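Local atomic coordinates of alpha,alpha-trehalose-phosphate synthase (UDP-forming) (Burkholderia vietnamiensis, PDB entry 5TVG), a protein that belongs to glycosyltransferase family 20, a GT-B enzyme family, and is modelled with uridine-5'-diphosphate and a magnesium ion. Residues Ala188-Gly193 with Ser463-Ala468; Arg201-Tyr206 with Val228-Tyr233. One frame throughout, in Å; residues are numbered along the deposited sequence.

Contact 1 of 2, residues Ala188-Gly193 with Ser463-Ala468; sequences AYDIAG and SVAAAA
Val464 and Asp190 bury the most surface here, with Ala465 next. Val464 stands in the first turn of the short helix 464-468 and spreads both methyls over the start of strand 191-194. Its CG1 lies 4.0 Å from the backbone O of Asp190. Its CG2 meets Ile191 CD1 at 4.2 Å, and Val464 CB and CG1 come equally near Ile191 CG1. In Ile191, chi1 (-57°) sets CG1 beside Val464, and the near-extended chi2 (151°) carries CD1 on to Val464 CG2.

The CB of Asp190 is directed toward the helix, yet no polar bond forms there. Ala465 CB rests against the carboxylate, 4.0 Å from Asp190 CG and almost equally far from both oxygens. The charge is answered elsewhere: OD2 forms a salt bridge with Arg151 and accepts a hydrogen bond from Ile159 N. The methyl thus packs beside a carboxylate that already has partners.

Between the two segments the contact is van der Waals only. The last helix packs at the start of strand 191-194, an inner strand of the N-terminal domain's sheet. Ile191 also packs on helix 450-461, and Val464 touches Lys229 of the adjacent strand 226-232.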
# COMPACT_ATOMS: atom_id res chain seq x y z
N ALA A 188 -14.03 19.07 -36.53
CA ALA A 188 -15.15 20.01 -36.66
C ALA A 188 -14.69 21.44 -36.45
O ALA A 188 -15.40 22.37 -36.84
CB ALA A 188 -16.28 19.65 -35.69
N TYR A 189 -13.52 21.64 -35.85
CA TYR A 189 -12.96 22.98 -35.71
C TYR A 189 -12.37 23.47 -37.03
O TYR A 189 -11.77 22.70 -37.79
CB TYR A 189 -11.86 23.02 -34.64
CG TYR A 189 -12.38 22.83 -33.22
CD1 TYR A 189 -12.91 23.91 -32.51
CD2 TYR A 189 -12.30 21.60 -32.58
CE1 TYR A 189 -13.39 23.76 -31.22
CE2 TYR A 189 -12.74 21.44 -31.28
CZ TYR A 189 -13.30 22.53 -30.60
OH TYR A 189 -13.77 22.38 -29.31
N ASP A 190 -12.54 24.77 -37.30
CA ASP A 190 -11.83 25.39 -38.42
C ASP A 190 -10.34 25.49 -38.12
O ASP A 190 -9.51 25.45 -39.04
CB ASP A 190 -12.39 26.78 -38.73
CG ASP A 190 -13.87 26.76 -39.10
OD1 ASP A 190 -14.22 26.22 -40.17
OD2 ASP A 190 -14.71 27.25 -38.30
N ILE A 191 -9.97 25.61 -36.84
CA ILE A 191 -8.58 25.70 -36.41
C ILE A 191 -8.35 24.72 -35.25
O ILE A 191 -9.12 24.70 -34.28
CB ILE A 191 -8.20 27.13 -35.96
CG1 ILE A 191 -8.45 28.15 -37.07
CG2 ILE A 191 -6.72 27.15 -35.56
CD1 ILE A 191 -8.77 29.55 -36.55
N ALA A 192 -7.30 23.90 -35.35
CA ALA A 192 -6.88 23.05 -34.21
C ALA A 192 -5.49 23.54 -33.82
O ALA A 192 -4.52 23.30 -34.55
CB ALA A 192 -6.91 21.57 -34.57
N GLY A 193 -5.42 24.30 -32.73
CA GLY A 193 -4.17 24.91 -32.30
C GLY A 193 -3.54 24.12 -31.17
O GLY A 193 -4.24 23.61 -30.29
N SER A 463 -10.06 35.13 -40.09
CA SER A 463 -9.76 34.97 -41.51
C SER A 463 -9.73 33.54 -42.04
O SER A 463 -9.93 33.36 -43.25
CB SER A 463 -8.38 35.58 -41.80
OG SER A 463 -7.39 34.81 -41.07
N VAL A 464 -9.52 32.52 -41.23
CA VAL A 464 -9.30 31.19 -41.78
C VAL A 464 -10.58 30.67 -42.43
O VAL A 464 -10.60 30.33 -43.61
CB VAL A 464 -8.76 30.21 -40.71
CG1 VAL A 464 -8.80 28.76 -41.20
CG2 VAL A 464 -7.35 30.57 -40.33
N ALA A 465 -11.66 30.60 -41.65
CA ALA A 465 -12.89 30.08 -42.21
C ALA A 465 -13.25 30.83 -43.50
O ALA A 465 -13.61 30.20 -44.50
CB ALA A 465 -14.02 30.14 -41.18
N ALA A 466 -13.12 32.16 -43.51
CA ALA A 466 -13.50 32.88 -44.73
C ALA A 466 -12.50 32.64 -45.86
O ALA A 466 -12.90 32.37 -46.99
CB ALA A 466 -13.68 34.37 -44.46
N ALA A 467 -11.20 32.73 -45.58
CA ALA A 467 -10.22 32.50 -46.65
C ALA A 467 -10.36 31.10 -47.24
O ALA A 467 -10.24 30.92 -48.45
CB ALA A 467 -8.79 32.72 -46.15
N ALA A 468 -10.65 30.11 -46.38
CA ALA A 468 -10.86 28.74 -46.84
C ALA A 468 -12.09 28.62 -47.74
O ALA A 468 -12.12 27.74 -48.61
CB ALA A 468 -11.00 27.80 -45.64

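Contact 2 of 2, residues Arg201-Tyr206 with Val228-Tyr233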
# COMPACT_ATOMS: atom_id res chain seq x y z
N ARG A 201 2.23 17.92 -34.93
CA ARG A 201 2.67 16.77 -35.71
C ARG A 201 2.06 15.46 -35.20
O ARG A 201 1.70 14.58 -35.99
CB ARG A 201 4.18 16.69 -35.66
CG ARG A 201 4.79 15.87 -36.78
CD ARG A 201 6.28 16.10 -36.82
NE ARG A 201 6.85 15.64 -38.09
CZ ARG A 201 8.10 15.88 -38.49
NH1 ARG A 201 8.93 16.57 -37.72
NH2 ARG A 201 8.51 15.42 -39.66
N ALA A 202 1.94 15.30 -33.88
CA ALA A 202 1.31 14.08 -33.38
C ALA A 202 -0.12 13.97 -33.91
O ALA A 202 -0.55 12.90 -34.36
CB ALA A 202 1.31 14.07 -31.84
N PHE A 203 -0.84 15.09 -33.91
CA PHE A 203 -2.20 15.10 -34.45
C PHE A 203 -2.21 14.76 -35.94
O PHE A 203 -2.98 13.91 -36.39
CB PHE A 203 -2.81 16.46 -34.22
CG PHE A 203 -4.24 16.57 -34.64
CD1 PHE A 203 -5.25 16.00 -33.86
CD2 PHE A 203 -4.59 17.25 -35.81
CE1 PHE A 203 -6.60 16.12 -34.23
CE2 PHE A 203 -5.95 17.36 -36.19
CZ PHE A 203 -6.94 16.80 -35.40
N SER A 204 -1.32 15.40 -36.71
CA SER A 204 -1.24 15.11 -38.14
C SER A 204 -0.82 13.68 -38.38
O SER A 204 -1.34 13.02 -39.30
CB SER A 204 -0.26 16.06 -38.83
OG SER A 204 -0.64 17.40 -38.61
N ASP A 205 0.13 13.18 -37.56
CA ASP A 205 0.59 11.80 -37.71
C ASP A 205 -0.57 10.83 -37.57
O ASP A 205 -0.71 9.89 -38.36
CB ASP A 205 1.68 11.47 -36.65
CG ASP A 205 3.08 11.96 -37.06
OD1 ASP A 205 3.28 12.34 -38.24
OD2 ASP A 205 3.99 11.97 -36.21
N TYR A 206 -1.45 11.06 -36.59
CA TYR A 206 -2.61 10.20 -36.43
C TYR A 206 -3.45 10.18 -37.70
O TYR A 206 -3.83 9.12 -38.21
CB TYR A 206 -3.44 10.65 -35.22
CG TYR A 206 -4.63 9.75 -34.92
CD1 TYR A 206 -5.83 9.89 -35.62
CD2 TYR A 206 -4.55 8.77 -33.94
CE1 TYR A 206 -6.92 9.06 -35.34
CE2 TYR A 206 -5.61 7.95 -33.65
CZ TYR A 206 -6.80 8.09 -34.36
OH TYR A 206 -7.85 7.24 -34.06
N VAL A 228 -9.12 21.76 -42.07
CA VAL A 228 -8.73 22.21 -40.74
C VAL A 228 -7.35 22.84 -40.83
O VAL A 228 -6.41 22.22 -41.33
CB VAL A 228 -8.71 21.03 -39.74
CG1 VAL A 228 -8.35 21.51 -38.33
CG2 VAL A 228 -10.03 20.27 -39.77
N LYS A 229 -7.21 24.04 -40.29
CA LYS A 229 -5.89 24.61 -40.09
C LYS A 229 -5.29 24.01 -38.82
O LYS A 229 -5.89 24.08 -37.74
CB LYS A 229 -5.97 26.13 -40.00
CG LYS A 229 -4.61 26.80 -39.83
CD LYS A 229 -4.74 28.31 -39.59
CE LYS A 229 -3.37 29.02 -39.62
NZ LYS A 229 -2.76 29.09 -40.95
N VAL A 230 -4.12 23.39 -38.96
CA VAL A 230 -3.39 22.78 -37.84
C VAL A 230 -2.13 23.61 -37.63
O VAL A 230 -1.29 23.71 -38.52
CB VAL A 230 -3.07 21.31 -38.12
CG1 VAL A 230 -2.18 20.70 -37.03
CG2 VAL A 230 -4.39 20.51 -38.22
N ALA A 231 -1.99 24.18 -36.44
CA ALA A 231 -0.90 25.13 -36.24
C ALA A 231 -0.51 25.13 -34.77
O ALA A 231 -1.24 24.62 -33.92
CB ALA A 231 -1.29 26.55 -36.70
N ALA A 232 0.67 25.69 -34.48
CA ALA A 232 1.16 25.82 -33.12
C ALA A 232 1.16 27.29 -32.70
O ALA A 232 1.59 28.17 -33.45
CB ALA A 232 2.59 25.23 -32.98
N TYR A 233 0.70 27.54 -31.49
CA TYR A 233 0.68 28.87 -30.89
C TYR A 233 1.19 28.73 -29.46
O TYR A 233 0.40 28.66 -28.52
CB TYR A 233 -0.74 29.46 -30.85
CG TYR A 233 -1.54 29.35 -32.12
CD1 TYR A 233 -2.12 28.14 -32.49
CD2 TYR A 233 -1.81 30.47 -32.91
CE1 TYR A 233 -2.86 28.02 -33.64
CE2 TYR A 233 -2.59 30.38 -34.04
CZ TYR A 233 -3.12 29.16 -34.41
OH TYR A 233 -3.89 29.05 -35.54
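Phe203 and Ser204, neighbours on helix 197-209, close on a single side chain of the strand, Val230. Ahead of them in the helix, Arg201 O accepts the backbone hydrogen bond from Asp205 N at 2.6 Å, part of the regular helical winding.

Phe203 points toward the strand. Its CG is anti to the backbone N (chi1 -176°), and the ring extends from the helix to meet Val230. The CG2 methyl of Val230 comes in obliquely, 4.1 Å from Phe203 CE2 and equally near Phe203 CD2. Around the same buried ring, Phe167 stacks edge-to-face, Phe194 also meets it, and Val183 and Met186 of helix 179-186 add further cover.

This is helix-on-sheet packing in the N-terminal half of a GT-B fold, which is built from two Rossmann-like domains. Helix 197-209 follows strand 191-194 directly, and the chain then returns through two antiparallel strands to 226-232, which pairs parallel with 191-194.

Ser204 comes next and meets the other methyl of Val230. Its OG lies 4.0 Å from Val230 CG1, a van der Waals contact. The hydroxyl's hydrogen-bond partner is Lys200 O, one turn back in the helix. One residue further on, Asp205 forms a salt bridge with Arg209 of the second subunit, another copy of this protein, and the helix therefore also takes part in the assembly.

The centres of contacts 1 and 2 lie about 13 Å apart, on one sheet. Strands 191-194 and 226-232 are parallel neighbours in it. Two probable backbone hydrogen bonds join them: Ala192 N to Lys229 O at 2.8 Å, and Lys229 N to Asp190 O at 3.0 Å. Helix 197-209 of contact 2 follows strand 191-194 of contact 1 in the chain. Contact 2 is local, with 21 residues between its segments. It is nested in the much longer loop closed by contact 1, whose 269 intervening residues include the second, six-stranded sheet. Helix 450-461, packing on Ile191, has already returned to the N-terminal domain; contact 1 extends this C-terminal crossover, known in GT-B enzymes.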